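5-oxopent-3-ene-1,2,5-tricarboxylate decarboxylase (Exiguobacterium antarcticum B7, PDB 6IYM) is a magnesium-binding protein of the fumarylacetoacetate hydrolase family, a mostly beta protein that pairs into a two-chain assembly. Local coordinates at residues N71-G76 against F94-K99; A100-V105 against S173-C178; R200-L205 against G258-V263; D109-H114 against L271-K276. One frame throughout, in Å; residues are numbered along the deposited sequence.

Interaction 1 of 4, residues N71-G76 against F94-K99; sequences NVICVG and FVLFTK
Strands 72-75 and 96-99 form an antiparallel pair in the mixed sheet of the fumarylacetoacetate hydrolase fold, close to the bound magnesium ion and to the subunit interface. C74 and F97 make a hydrogen-bonded pair: C74 N gives to F97 O at 2.7 Å, and F97 N returns a bond to C74 O. G76 N reaches V95 O from above the carbonyl plane. With chi1 at 49°, F97 CG sits between its backbone N and carbonyl carbon, which folds the ring back over C74: C74 O lies 3.7 Å above one ring face near the rim, CE2 touches C74 CB, and C74 SG approaches the ring obliquely, 5.0 Å from its centroid. C74 SG also meets K99 CD at 3.7 Å; beyond it the lysine bends, and its NZ forms a salt bridge with D155, a magnesium ligand, and a hydrogen bond with K172 O. On the face of I73 and V75, L96 CD2 packs on I73 CG2 at 3.8 Å. N71 ND2 donates to T98 OG1 at 2.9 Å, almost straight (169°) and within its amide plane. T98 OG1 also bonds T98 of the second subunit, so this hydroxyl serves both strand pair and subunit contact, while K99 probably helps to balance charge beside the metal.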
loop_
_atom_site.group_PDB
_atom_site.type_symbol
_atom_site.label_atom_id
_atom_site.label_comp_id
_atom_site.label_asym_id
_atom_site.label_seq_id
_atom_site.Cartn_x
_atom_site.Cartn_y
_atom_site.Cartn_z
ATOM N N ASN A 71 2.809 0.778 -0.646
ATOM C CA ASN A 71 2.087 1.955 -1.182
ATOM C C ASN A 71 2.755 3.211 -0.625
ATOM O O ASN A 71 3.224 3.196 0.530
ATOM C CB ASN A 71 0.611 2.008 -0.834
ATOM C CG ASN A 71 -0.208 0.877 -1.415
ATOM O OD1 ASN A 71 0.327 -0.125 -1.860
ATOM N ND2 ASN A 71 -1.518 1.018 -1.355
ATOM N N VAL A 72 2.821 4.244 -1.456
ATOM C CA VAL A 72 3.230 5.621 -1.058
ATOM C C VAL A 72 2.210 6.130 -0.019
ATOM O O VAL A 72 0.985 6.084 -0.277
ATOM C CB VAL A 72 3.300 6.537 -2.295
ATOM C CG1 VAL A 72 3.633 7.965 -1.900
ATOM C CG2 VAL A 72 4.305 6.015 -3.305
ATOM N N ILE A 73 2.692 6.526 1.152
ATOM C CA ILE A 73 1.823 7.054 2.243
ATOM C C ILE A 73 1.645 8.546 2.011
ATOM O O ILE A 73 2.683 9.207 1.865
ATOM C CB ILE A 73 2.410 6.764 3.633
ATOM C CG1 ILE A 73 2.632 5.261 3.839
ATOM C CG2 ILE A 73 1.527 7.377 4.707
ATOM C CD1 ILE A 73 3.505 4.897 5.040
ATOM N N CYS A 74 0.388 9.021 1.992
ATOM C CA CYS A 74 0.006 10.393 1.590
ATOM C C CYS A 74 -0.771 11.107 2.699
ATOM O O CYS A 74 -1.714 10.522 3.259
ATOM C CB CYS A 74 -0.865 10.359 0.342
ATOM S SG CYS A 74 -0.002 9.717 -1.123
ATOM N N VAL A 75 -0.389 12.356 2.957
ATOM C CA VAL A 75 -1.058 13.265 3.916
ATOM C C VAL A 75 -2.148 14.021 3.163
ATOM O O VAL A 75 -1.915 14.363 1.994
ATOM C CB VAL A 75 -0.034 14.204 4.579
ATOM C CG1 VAL A 75 -0.719 15.196 5.524
ATOM C CG2 VAL A 75 1.013 13.387 5.325
ATOM N N GLY A 76 -3.287 14.280 3.812
ATOM C CA GLY A 76 -4.380 15.103 3.244
ATOM C C GLY A 76 -4.030 16.593 3.306
ATOM O O GLY A 76 -2.839 16.938 3.259
ATOM N N PHE A 94 -5.668 15.104 10.753
ATOM C CA PHE A 94 -4.456 14.455 10.182
ATOM C C PHE A 94 -4.888 13.243 9.365
ATOM O O PHE A 94 -5.231 12.226 9.956
ATOM C CB PHE A 94 -3.468 14.002 11.254
ATOM C CG PHE A 94 -2.195 13.415 10.695
ATOM C CD1 PHE A 94 -1.540 14.030 9.636
ATOM C CD2 PHE A 94 -1.624 12.285 11.262
ATOM C CE1 PHE A 94 -0.358 13.503 9.132
ATOM C CE2 PHE A 94 -0.428 11.775 10.776
ATOM C CZ PHE A 94 0.196 12.380 9.708
ATOM N N VAL A 95 -4.944 13.413 8.045
ATOM C CA VAL A 95 -5.610 12.493 7.084
ATOM C C VAL A 95 -4.486 11.719 6.391
ATOM O O VAL A 95 -3.476 12.376 6.004
ATOM C CB VAL A 95 -6.494 13.285 6.092
ATOM C CG1 VAL A 95 -7.011 12.435 4.944
ATOM C CG2 VAL A 95 -7.662 13.959 6.797
ATOM N N LEU A 96 -4.599 10.384 6.340
ATOM C CA LEU A 96 -3.571 9.496 5.740
ATOM C C LEU A 96 -4.262 8.557 4.760
ATOM O O LEU A 96 -5.282 8.054 5.112
ATOM C CB LEU A 96 -2.843 8.707 6.832
ATOM C CG LEU A 96 -1.755 9.482 7.573
ATOM C CD1 LEU A 96 -1.232 8.702 8.771
ATOM C CD2 LEU A 96 -0.602 9.839 6.641
ATOM N N PHE A 97 -3.715 8.393 3.556
ATOM C CA PHE A 97 -4.184 7.420 2.532
ATOM C C PHE A 97 -2.980 7.000 1.680
ATOM O O PHE A 97 -1.862 7.541 1.891
ATOM C CB PHE A 97 -5.307 8.026 1.690
ATOM C CG PHE A 97 -4.953 9.387 1.175
ATOM C CD1 PHE A 97 -5.231 10.514 1.924
ATOM C CD2 PHE A 97 -4.296 9.526 -0.036
ATOM C CE1 PHE A 97 -4.877 11.771 1.460
ATOM C CE2 PHE A 97 -3.933 10.781 -0.492
ATOM C CZ PHE A 97 -4.224 11.900 0.256
ATOM N N THR A 98 -3.171 6.074 0.738
ATOM C CA THR A 98 -2.027 5.531 -0.033
ATOM C C THR A 98 -2.277 5.605 -1.535
ATOM O O THR A 98 -3.439 5.807 -1.987
ATOM C CB THR A 98 -1.733 4.102 0.427
ATOM O OG1 THR A 98 -2.793 3.239 0.008
ATOM C CG2 THR A 98 -1.541 4.028 1.919
ATOM N N LYS A 99 -1.196 5.408 -2.274
ATOM C CA LYS A 99 -1.188 5.254 -3.748
ATOM C C LYS A 99 -0.486 3.941 -4.076
ATOM O O LYS A 99 0.632 3.782 -3.599
ATOM C CB LYS A 99 -0.430 6.410 -4.393
ATOM C CG LYS A 99 -1.142 7.752 -4.295
ATOM C CD LYS A 99 -0.237 8.883 -4.674
ATOM C CE LYS A 99 -0.244 9.154 -6.168
ATOM N NZ LYS A 99 -1.528 9.774 -6.597
#

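Interaction 2 of 4, residues A100-V105 against S173-C178; sequences APSSIV and SLDGFC
S103 O takes two bonds from the opposite segment: C178 N donates to it at 2.9 Å from above the carbonyl plane (56° out of it), and G176 N adds a weak bond. C178 O in turn receives V105 N, again from above the carbonyl plane, and I104 CD1 packs against C178 SG at 3.4 Å. S103 also closes the 3-10 turn of 101-103, its OG donating to A100 O at 2.8 Å and its N bonding the same oxygen at 3.1 Å. A chi1 of 73° places OG nearly in line with the A100 C=O bond, and OG also lies 3.2 Å from C178 CB. A100 N bonds S173 OG, itself tied to F169 O. Two waters lie between the segments: one joins S102 O and I104 O to G176 N, the other joins S102 OG, S173 O and D175 OD1. D175 OD2 forms a salt bridge with R136 and a hydrogen bond with T230 OG1, both of the second subunit. G176 occupies the third position of the type II turn from L174 to F177, at phi 100°. This turn leads into a parallel bridge, I104 with C178, by which strand 104-105 joins strand 178-186 in the mixed sheet.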
loop_
_atom_site.group_PDB
_atom_site.type_symbol
_atom_site.label_atom_id
_atom_site.label_comp_id
_atom_site.label_asym_id
_atom_site.label_seq_id
_atom_site.Cartn_x
_atom_site.Cartn_y
_atom_site.Cartn_z
ATOM N N ALA A 100 -1.144 3.042 -4.818
ATOM C CA ALA A 100 -0.559 1.764 -5.288
ATOM C C ALA A 100 0.748 2.074 -6.000
ATOM O O ALA A 100 0.818 3.083 -6.704
ATOM C CB ALA A 100 -1.500 1.023 -6.190
ATOM N N PRO A 101 1.811 1.258 -5.778
ATOM C CA PRO A 101 3.085 1.393 -6.486
ATOM C C PRO A 101 2.961 1.238 -8.015
ATOM O O PRO A 101 3.712 1.816 -8.716
ATOM C CB PRO A 101 3.921 0.219 -5.959
ATOM C CG PRO A 101 3.324 -0.123 -4.634
ATOM C CD PRO A 101 1.845 0.166 -4.794
ATOM N N SER A 102 1.971 0.483 -8.478
ATOM C CA SER A 102 1.624 0.349 -9.910
ATOM C C SER A 102 1.370 1.745 -10.535
ATOM O O SER A 102 1.406 1.817 -11.751
ATOM C CB SER A 102 0.435 -0.555 -10.060
ATOM O OG SER A 102 -0.705 -0.021 -9.371
ATOM N N SER A 103 1.102 2.809 -9.750
ATOM C CA SER A 103 0.780 4.174 -10.284
ATOM C C SER A 103 2.036 5.004 -10.548
ATOM O O SER A 103 1.915 6.034 -11.259
ATOM C CB SER A 103 -0.185 4.927 -9.414
ATOM O OG SER A 103 0.428 5.370 -8.212
ATOM N N ILE A 104 3.197 4.560 -10.072
ATOM C CA ILE A 104 4.497 5.287 -10.182
ATOM C C ILE A 104 4.932 5.375 -11.645
ATOM O O ILE A 104 4.858 4.384 -12.333
ATOM C CB ILE A 104 5.579 4.584 -9.359
ATOM C CG1 ILE A 104 5.294 4.651 -7.852
ATOM C CG2 ILE A 104 6.949 5.126 -9.731
ATOM C CD1 ILE A 104 5.369 6.027 -7.263
ATOM N N VAL A 105 5.389 6.551 -12.055
ATOM C CA VAL A 105 6.171 6.774 -13.297
ATOM C C VAL A 105 7.294 7.714 -12.904
ATOM O O VAL A 105 7.187 8.355 -11.847
ATOM C CB VAL A 105 5.296 7.343 -14.436
ATOM C CG1 VAL A 105 4.124 6.422 -14.761
ATOM C CG2 VAL A 105 4.779 8.747 -14.139
ATOM N N SER A 173 -4.795 6.152 -7.570
ATOM C CA SER A 173 -4.004 4.921 -7.762
ATOM C C SER A 173 -4.107 4.342 -9.180
ATOM O O SER A 173 -3.437 3.303 -9.432
ATOM C CB SER A 173 -4.375 3.927 -6.696
ATOM O OG SER A 173 -4.040 4.450 -5.425
ATOM N N LEU A 174 -4.783 5.017 -10.116
ATOM C CA LEU A 174 -4.817 4.593 -11.545
ATOM C C LEU A 174 -3.404 4.619 -12.108
ATOM O O LEU A 174 -2.651 5.513 -11.688
ATOM C CB LEU A 174 -5.710 5.554 -12.339
ATOM C CG LEU A 174 -7.188 5.555 -11.968
ATOM C CD1 LEU A 174 -8.019 6.174 -13.080
ATOM C CD2 LEU A 174 -7.692 4.150 -11.675
ATOM N N ASP A 175 -3.073 3.741 -13.061
ATOM C CA ASP A 175 -1.726 3.703 -13.672
ATOM C C ASP A 175 -1.381 5.131 -14.168
ATOM O O ASP A 175 -2.216 5.755 -14.832
ATOM C CB ASP A 175 -1.627 2.645 -14.777
ATOM C CG ASP A 175 -1.863 1.196 -14.316
ATOM O OD1 ASP A 175 -2.001 0.941 -13.087
ATOM O OD2 ASP A 175 -1.947 0.327 -15.183
ATOM N N GLY A 176 -0.191 5.635 -13.844
ATOM C CA GLY A 176 0.304 6.952 -14.280
ATOM C C GLY A 176 0.154 8.015 -13.208
ATOM O O GLY A 176 0.794 9.070 -13.362
ATOM N N PHE A 177 -0.600 7.756 -12.131
ATOM C CA PHE A 177 -1.030 8.812 -11.176
ATOM C C PHE A 177 0.038 9.134 -10.114
ATOM O O PHE A 177 -0.314 9.857 -9.142
ATOM C CB PHE A 177 -2.349 8.431 -10.516
ATOM C CG PHE A 177 -3.582 8.745 -11.324
ATOM C CD1 PHE A 177 -3.545 8.810 -12.701
ATOM C CD2 PHE A 177 -4.793 8.917 -10.686
ATOM C CE1 PHE A 177 -4.696 9.092 -13.429
ATOM C CE2 PHE A 177 -5.946 9.199 -11.406
ATOM C CZ PHE A 177 -5.891 9.289 -12.783
ATOM N N CYS A 178 1.283 8.651 -10.226
ATOM C CA CYS A 178 2.319 8.995 -9.215
ATOM C C CYS A 178 3.690 9.227 -9.846
ATOM O O CYS A 178 4.636 8.474 -9.602
ATOM C CB CYS A 178 2.363 7.935 -8.114
ATOM S SG CYS A 178 3.136 8.555 -6.602
HETATM O O HOH W 1 2.280 3.837 -13.409
HETATM O O HOH W 2 -1.861 1.804 -10.664
#

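Interaction 3 of 4, residues R200-L205 against G258-V263; sequences RVNGEL and GDVIDV. Unlike the reference sequence in segment 200-205: E204 (reference Gln). Unlike the reference sequence in segment 258-263: V260 (reference Ile), I261 (reference Val).
N202 and the backbone of V260 hold each other twice. N202 N donates to V260 O at 2.8 Å in the carbonyl plane, and V260 N donates to N202 OD1 at 2.9 Å with a nearly straight N-H...O angle of 176°. The side-chain oxygen thus stands in for a backbone carbonyl at the end of the strand pairing. The other branch of the amide, ND2, reaches D259 OD1 at 3.1 Å; D259 OD1 lies in the amide plane of N202, yet it is met from above the carboxylate plane, the two groups being turned 70° apart. With chi1 -58°, CG is anti to the carbonyl carbon, which lets both branches face segment 258-263.

Beyond N202 the pairing is regular: R200 and D262 form an antiparallel hydrogen-bonded pair, with D262 N to R200 O at 2.8 Å, and V201 faces I261 with CG2 4.5 Å from I261 CG2. V201 and I261 both pack on Y123 of strand 121-131.

In the next shell, the type I' turn from V201 to E204 holds N202 at positive phi, followed by G203, and R200 NH1 secures the turn by bonding G203 O at 3.0 Å within the guanidinium plane. A water links G203 N to V260 O. D259 is positioned by Q256 N, which bonds OD2, and D262 OD1 by H270. Both branches of the N202 amide are therefore used, which fixes its rotation and ties the tip of the hairpin to the start of strand 260-265 and to D259 just before it.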
loop_
_atom_site.group_PDB
_atom_site.type_symbol
_atom_site.label_atom_id
_atom_site.label_comp_id
_atom_site.label_asym_id
_atom_site.label_seq_id
_atom_site.Cartn_x
_atom_site.Cartn_y
_atom_site.Cartn_z
ATOM N N ARG A 200 3.737 24.314 -12.287
ATOM C CA ARG A 200 3.297 24.978 -13.541
ATOM C C ARG A 200 2.506 23.966 -14.366
ATOM O O ARG A 200 2.879 22.773 -14.359
ATOM C CB ARG A 200 4.490 25.539 -14.308
ATOM C CG ARG A 200 5.115 26.733 -13.610
ATOM C CD ARG A 200 6.333 27.301 -14.293
ATOM N NE ARG A 200 6.818 28.374 -13.440
ATOM C CZ ARG A 200 6.439 29.639 -13.497
ATOM N NH1 ARG A 200 5.572 30.038 -14.410
ATOM N NH2 ARG A 200 6.928 30.508 -12.626
ATOM N N VAL A 201 1.415 24.427 -14.969
ATOM C CA VAL A 201 0.644 23.670 -15.990
ATOM C C VAL A 201 0.751 24.464 -17.291
ATOM O O VAL A 201 0.385 25.660 -17.292
ATOM C CB VAL A 201 -0.812 23.421 -15.540
ATOM C CG1 VAL A 201 -1.667 22.805 -16.652
ATOM C CG2 VAL A 201 -0.848 22.555 -14.281
ATOM N N ASN A 202 1.312 23.844 -18.321
ATOM C CA ASN A 202 1.592 24.502 -19.621
ATOM C C ASN A 202 2.307 25.827 -19.382
ATOM O O ASN A 202 2.028 26.766 -20.124
ATOM C CB ASN A 202 0.282 24.716 -20.376
ATOM C CG ASN A 202 -0.391 23.386 -20.581
ATOM O OD1 ASN A 202 0.323 22.403 -20.789
ATOM N ND2 ASN A 202 -1.722 23.349 -20.518
ATOM N N GLY A 203 3.166 25.920 -18.367
ATOM C CA GLY A 203 3.943 27.149 -18.143
ATOM C C GLY A 203 3.268 28.122 -17.190
ATOM O O GLY A 203 3.978 28.981 -16.679
ATOM N N GLU A 204 1.970 27.995 -16.920
ATOM C CA GLU A 204 1.266 28.907 -15.976
ATOM C C GLU A 204 1.533 28.463 -14.522
ATOM O O GLU A 204 1.211 27.314 -14.170
ATOM C CB GLU A 204 -0.237 28.947 -16.226
ATOM C CG GLU A 204 -0.960 29.906 -15.295
ATOM C CD GLU A 204 -2.477 29.993 -15.414
ATOM O OE1 GLU A 204 -3.130 28.934 -15.579
ATOM O OE2 GLU A 204 -3.011 31.134 -15.308
ATOM N N LEU A 205 2.043 29.360 -13.678
ATOM C CA LEU A 205 2.213 29.095 -12.214
ATOM C C LEU A 205 0.857 28.801 -11.567
ATOM O O LEU A 205 -0.052 29.660 -11.688
ATOM C CB LEU A 205 2.899 30.283 -11.545
ATOM C CG LEU A 205 3.307 30.034 -10.091
ATOM C CD1 LEU A 205 4.282 28.869 -10.001
ATOM C CD2 LEU A 205 3.906 31.281 -9.489
ATOM N N GLY A 258 -2.495 16.330 -23.486
ATOM C CA GLY A 258 -1.525 17.350 -23.931
ATOM C C GLY A 258 -0.990 18.229 -22.807
ATOM O O GLY A 258 0.087 18.806 -22.985
ATOM N N ASP A 259 -1.682 18.332 -21.677
ATOM C CA ASP A 259 -1.266 19.236 -20.580
ATOM C C ASP A 259 0.090 18.803 -20.011
ATOM O O ASP A 259 0.255 17.600 -19.756
ATOM C CB ASP A 259 -2.336 19.295 -19.505
ATOM C CG ASP A 259 -3.512 20.166 -19.897
ATOM O OD1 ASP A 259 -3.418 20.792 -20.973
ATOM O OD2 ASP A 259 -4.489 20.245 -19.098
ATOM N N VAL A 260 1.024 19.752 -19.858
ATOM C CA VAL A 260 2.383 19.514 -19.301
ATOM C C VAL A 260 2.431 20.066 -17.881
ATOM O O VAL A 260 2.173 21.273 -17.701
ATOM C CB VAL A 260 3.463 20.150 -20.169
ATOM C CG1 VAL A 260 4.840 19.986 -19.553
ATOM C CG2 VAL A 260 3.421 19.600 -21.578
ATOM N N ILE A 261 2.738 19.202 -16.918
ATOM C CA ILE A 261 2.774 19.568 -15.467
ATOM C C ILE A 261 4.242 19.591 -15.057
ATOM O O ILE A 261 4.926 18.589 -15.329
ATOM C CB ILE A 261 1.960 18.581 -14.622
ATOM C CG1 ILE A 261 0.600 18.263 -15.259
ATOM C CG2 ILE A 261 1.793 19.111 -13.202
ATOM C CD1 ILE A 261 0.119 16.866 -14.944
ATOM N N ASP A 262 4.706 20.713 -14.501
ATOM C CA ASP A 262 6.093 20.902 -13.993
ATOM C C ASP A 262 6.063 21.252 -12.489
ATOM O O ASP A 262 5.835 22.443 -12.135
ATOM C CB ASP A 262 6.782 21.977 -14.824
ATOM C CG ASP A 262 8.202 22.315 -14.400
ATOM O OD1 ASP A 262 8.913 21.413 -13.889
ATOM O OD2 ASP A 262 8.584 23.497 -14.591
ATOM N N VAL A 263 6.351 20.270 -11.639
ATOM C CA VAL A 263 6.510 20.431 -10.165
ATOM C C VAL A 263 8.004 20.646 -9.892
ATOM O O VAL A 263 8.854 19.916 -10.431
ATOM C CB VAL A 263 5.971 19.200 -9.406
ATOM C CG1 VAL A 263 6.049 19.364 -7.893
ATOM C CG2 VAL A 263 4.553 18.820 -9.834
HETATM O O HOH W 3 4.291 23.582 -17.279
#

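Interaction 4 of 4, residues D109-H114 against L271-K276; sequences DPIERH and LQNQVK. Unlike the reference sequence in segment 271-276: Q274 (reference Lys).
N273 reaches across to D109 along its whole side chain. Its CB touches I111 CD1 at 3.4 Å, the two side chains crossing at about a right angle, and also lies 3.3 Å from D109 O. CG, anti to the carbonyl carbon at chi1 -54°, brings the amide up to D109 O, and ND2 bonds that oxygen at 2.7 Å. The bond is nearly straight, 169°, lies in the amide plane and uses a lone pair in the carbonyl plane; ND2 also bonds G106 O, so two carbonyls hold the amide. The strands then run on side by side: I111 N donates to Q274 O at 2.8 Å and I111 O accepts from K276 N, with a weak bond from R113 N to K276 O beyond. R113, bent at chi2, lays CD against V275 CG1 at 3.6 Å, and its NH1 bonds T118 O. P110 CB meets K276 CE at 3.7 Å. D109 forms a salt bridge with R61, and E112 one with R136 of the second subunit. Bridges of I111 with V275 and E112 with K276 are parallel, and they add the short strand 111-112 as an outermost strand of the five-stranded mixed sheet.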
loop_
_atom_site.group_PDB
_atom_site.type_symbol
_atom_site.label_atom_id
_atom_site.label_comp_id
_atom_site.label_asym_id
_atom_site.label_seq_id
_atom_site.Cartn_x
_atom_site.Cartn_y
_atom_site.Cartn_z
ATOM N N ASP A 109 7.938 10.848 -18.006
ATOM C CA ASP A 109 6.975 9.782 -18.374
ATOM C C ASP A 109 5.594 10.394 -18.503
ATOM O O ASP A 109 5.175 11.200 -17.662
ATOM C CB ASP A 109 6.893 8.648 -17.351
ATOM C CG ASP A 109 8.062 7.702 -17.429
ATOM O OD1 ASP A 109 8.904 7.933 -18.312
ATOM O OD2 ASP A 109 8.153 6.779 -16.566
ATOM N N PRO A 110 4.825 9.934 -19.504
ATOM C CA PRO A 110 3.429 10.321 -19.630
ATOM C C PRO A 110 2.579 9.888 -18.421
ATOM O O PRO A 110 2.857 8.838 -17.825
ATOM C CB PRO A 110 2.946 9.574 -20.884
ATOM C CG PRO A 110 4.208 9.157 -21.611
ATOM C CD PRO A 110 5.267 8.988 -20.549
ATOM N N ILE A 111 1.591 10.718 -18.066
ATOM C CA ILE A 111 0.484 10.356 -17.144
ATOM C C ILE A 111 -0.678 9.883 -18.018
ATOM O O ILE A 111 -1.180 10.684 -18.808
ATOM C CB ILE A 111 0.086 11.554 -16.254
ATOM C CG1 ILE A 111 1.187 11.931 -15.258
ATOM C CG2 ILE A 111 -1.225 11.302 -15.544
ATOM C CD1 ILE A 111 1.231 13.410 -14.977
ATOM N N GLU A 112 -1.056 8.616 -17.922
ATOM C CA GLU A 112 -2.205 8.076 -18.679
ATOM C C GLU A 112 -3.432 8.920 -18.322
ATOM O O GLU A 112 -3.665 9.144 -17.127
ATOM C CB GLU A 112 -2.329 6.581 -18.375
ATOM C CG GLU A 112 -3.513 5.903 -19.021
ATOM C CD GLU A 112 -3.517 4.386 -18.913
ATOM O OE1 GLU A 112 -4.415 3.775 -19.522
ATOM O OE2 GLU A 112 -2.650 3.813 -18.204
ATOM N N ARG A 113 -4.172 9.403 -19.328
ATOM C CA ARG A 113 -5.303 10.360 -19.162
ATOM C C ARG A 113 -6.557 9.684 -18.578
ATOM O O ARG A 113 -7.306 10.373 -17.811
ATOM C CB ARG A 113 -5.603 11.030 -20.512
ATOM C CG ARG A 113 -6.977 11.683 -20.620
ATOM C CD ARG A 113 -7.066 13.001 -19.873
ATOM N NE ARG A 113 -8.416 13.554 -19.899
ATOM C CZ ARG A 113 -9.385 13.239 -19.062
ATOM N NH1 ARG A 113 -9.165 12.369 -18.088
ATOM N NH2 ARG A 113 -10.580 13.804 -19.183
ATOM N N HIS A 114 -6.824 8.420 -18.933
ATOM C CA HIS A 114 -7.992 7.613 -18.467
ATOM C C HIS A 114 -9.307 8.401 -18.678
ATOM O O HIS A 114 -10.094 8.528 -17.718
ATOM C CB HIS A 114 -7.814 7.191 -16.985
ATOM C CG HIS A 114 -6.595 6.378 -16.653
ATOM N ND1 HIS A 114 -6.582 4.991 -16.700
ATOM C CD2 HIS A 114 -5.386 6.745 -16.158
ATOM C CE1 HIS A 114 -5.384 4.555 -16.354
ATOM N NE2 HIS A 114 -4.627 5.619 -16.000
ATOM N N LEU A 271 10.183 17.847 -11.627
ATOM C CA LEU A 271 9.463 16.626 -12.045
ATOM C C LEU A 271 8.395 17.075 -13.035
ATOM O O LEU A 271 7.385 17.657 -12.603
ATOM C CB LEU A 271 8.876 15.952 -10.802
ATOM C CG LEU A 271 8.262 14.563 -10.976
ATOM C CD1 LEU A 271 9.268 13.535 -11.494
ATOM C CD2 LEU A 271 7.694 14.091 -9.656
ATOM N N GLN A 272 8.614 16.796 -14.316
ATOM C CA GLN A 272 7.682 17.187 -15.399
ATOM C C GLN A 272 7.136 15.929 -16.066
ATOM O O GLN A 272 7.950 15.043 -16.433
ATOM C CB GLN A 272 8.388 18.082 -16.410
ATOM C CG GLN A 272 7.505 18.484 -17.588
ATOM C CD GLN A 272 8.310 19.264 -18.599
ATOM O OE1 GLN A 272 9.034 20.197 -18.252
ATOM N NE2 GLN A 272 8.210 18.855 -19.856
ATOM N N ASN A 273 5.807 15.910 -16.225
ATOM C CA ASN A 273 5.023 14.837 -16.865
ATOM C C ASN A 273 3.923 15.479 -17.708
ATOM O O ASN A 273 3.304 16.504 -17.286
ATOM C CB ASN A 273 4.469 13.875 -15.810
ATOM C CG ASN A 273 5.550 13.326 -14.895
ATOM O OD1 ASN A 273 5.917 13.949 -13.889
ATOM N ND2 ASN A 273 6.113 12.192 -15.278
ATOM N N GLN A 274 3.585 14.838 -18.812
ATOM C CA GLN A 274 2.490 15.303 -19.688
ATOM C C GLN A 274 1.346 14.298 -19.556
ATOM O O GLN A 274 1.597 13.081 -19.627
ATOM C CB GLN A 274 3.040 15.456 -21.111
ATOM C CG GLN A 274 2.148 16.270 -22.038
ATOM C CD GLN A 274 2.641 16.372 -23.469
ATOM O OE1 GLN A 274 3.625 15.765 -23.883
ATOM N NE2 GLN A 274 1.928 17.160 -24.250
ATOM N N VAL A 275 0.120 14.780 -19.426
ATOM C CA VAL A 275 -1.099 13.935 -19.559
ATOM C C VAL A 275 -1.193 13.497 -21.029
ATOM O O VAL A 275 -1.133 14.370 -21.919
ATOM C CB VAL A 275 -2.336 14.688 -19.042
ATOM C CG1 VAL A 275 -3.634 13.893 -19.186
ATOM C CG2 VAL A 275 -2.139 15.123 -17.600
ATOM N N LYS A 276 -1.267 12.192 -21.300
ATOM C CA LYS A 276 -1.447 11.704 -22.699
ATOM C C LYS A 276 -2.364 10.482 -22.746
ATOM O O LYS A 276 -2.164 9.548 -21.959
ATOM C CB LYS A 276 -0.098 11.419 -23.360
ATOM C CG LYS A 276 0.431 12.585 -24.191
ATOM C CD LYS A 276 1.810 12.384 -24.769
ATOM C CE LYS A 276 2.796 11.871 -23.743
ATOM N NZ LYS A 276 4.202 12.134 -24.136
#

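Overall arrangement
Interactions 1 and 2 follow each other along the chain and touch: K99 NZ lies 2.8 Å from F177 O, while the same lysine meets the magnesium ligand D155. The metal, which also has E124 and E126 as ligands, is about 4 Å from the F97 side chain, about 9 Å from that of C178, about 13 Å from the side chain of I261 and about 14 Å from that of I111. Interactions 3 and 4 share the five-stranded sheet, in which strands 260-265 and 269-276 are neighbours; V263 O to L271 N measures 2.7 Å. Interactions 2 and 4 meet where H114 NE2 probably bonds D175 O, at 2.7 Å. Interactions 1, 2 and 4 touch the second subunit, whereas interaction 3 does not.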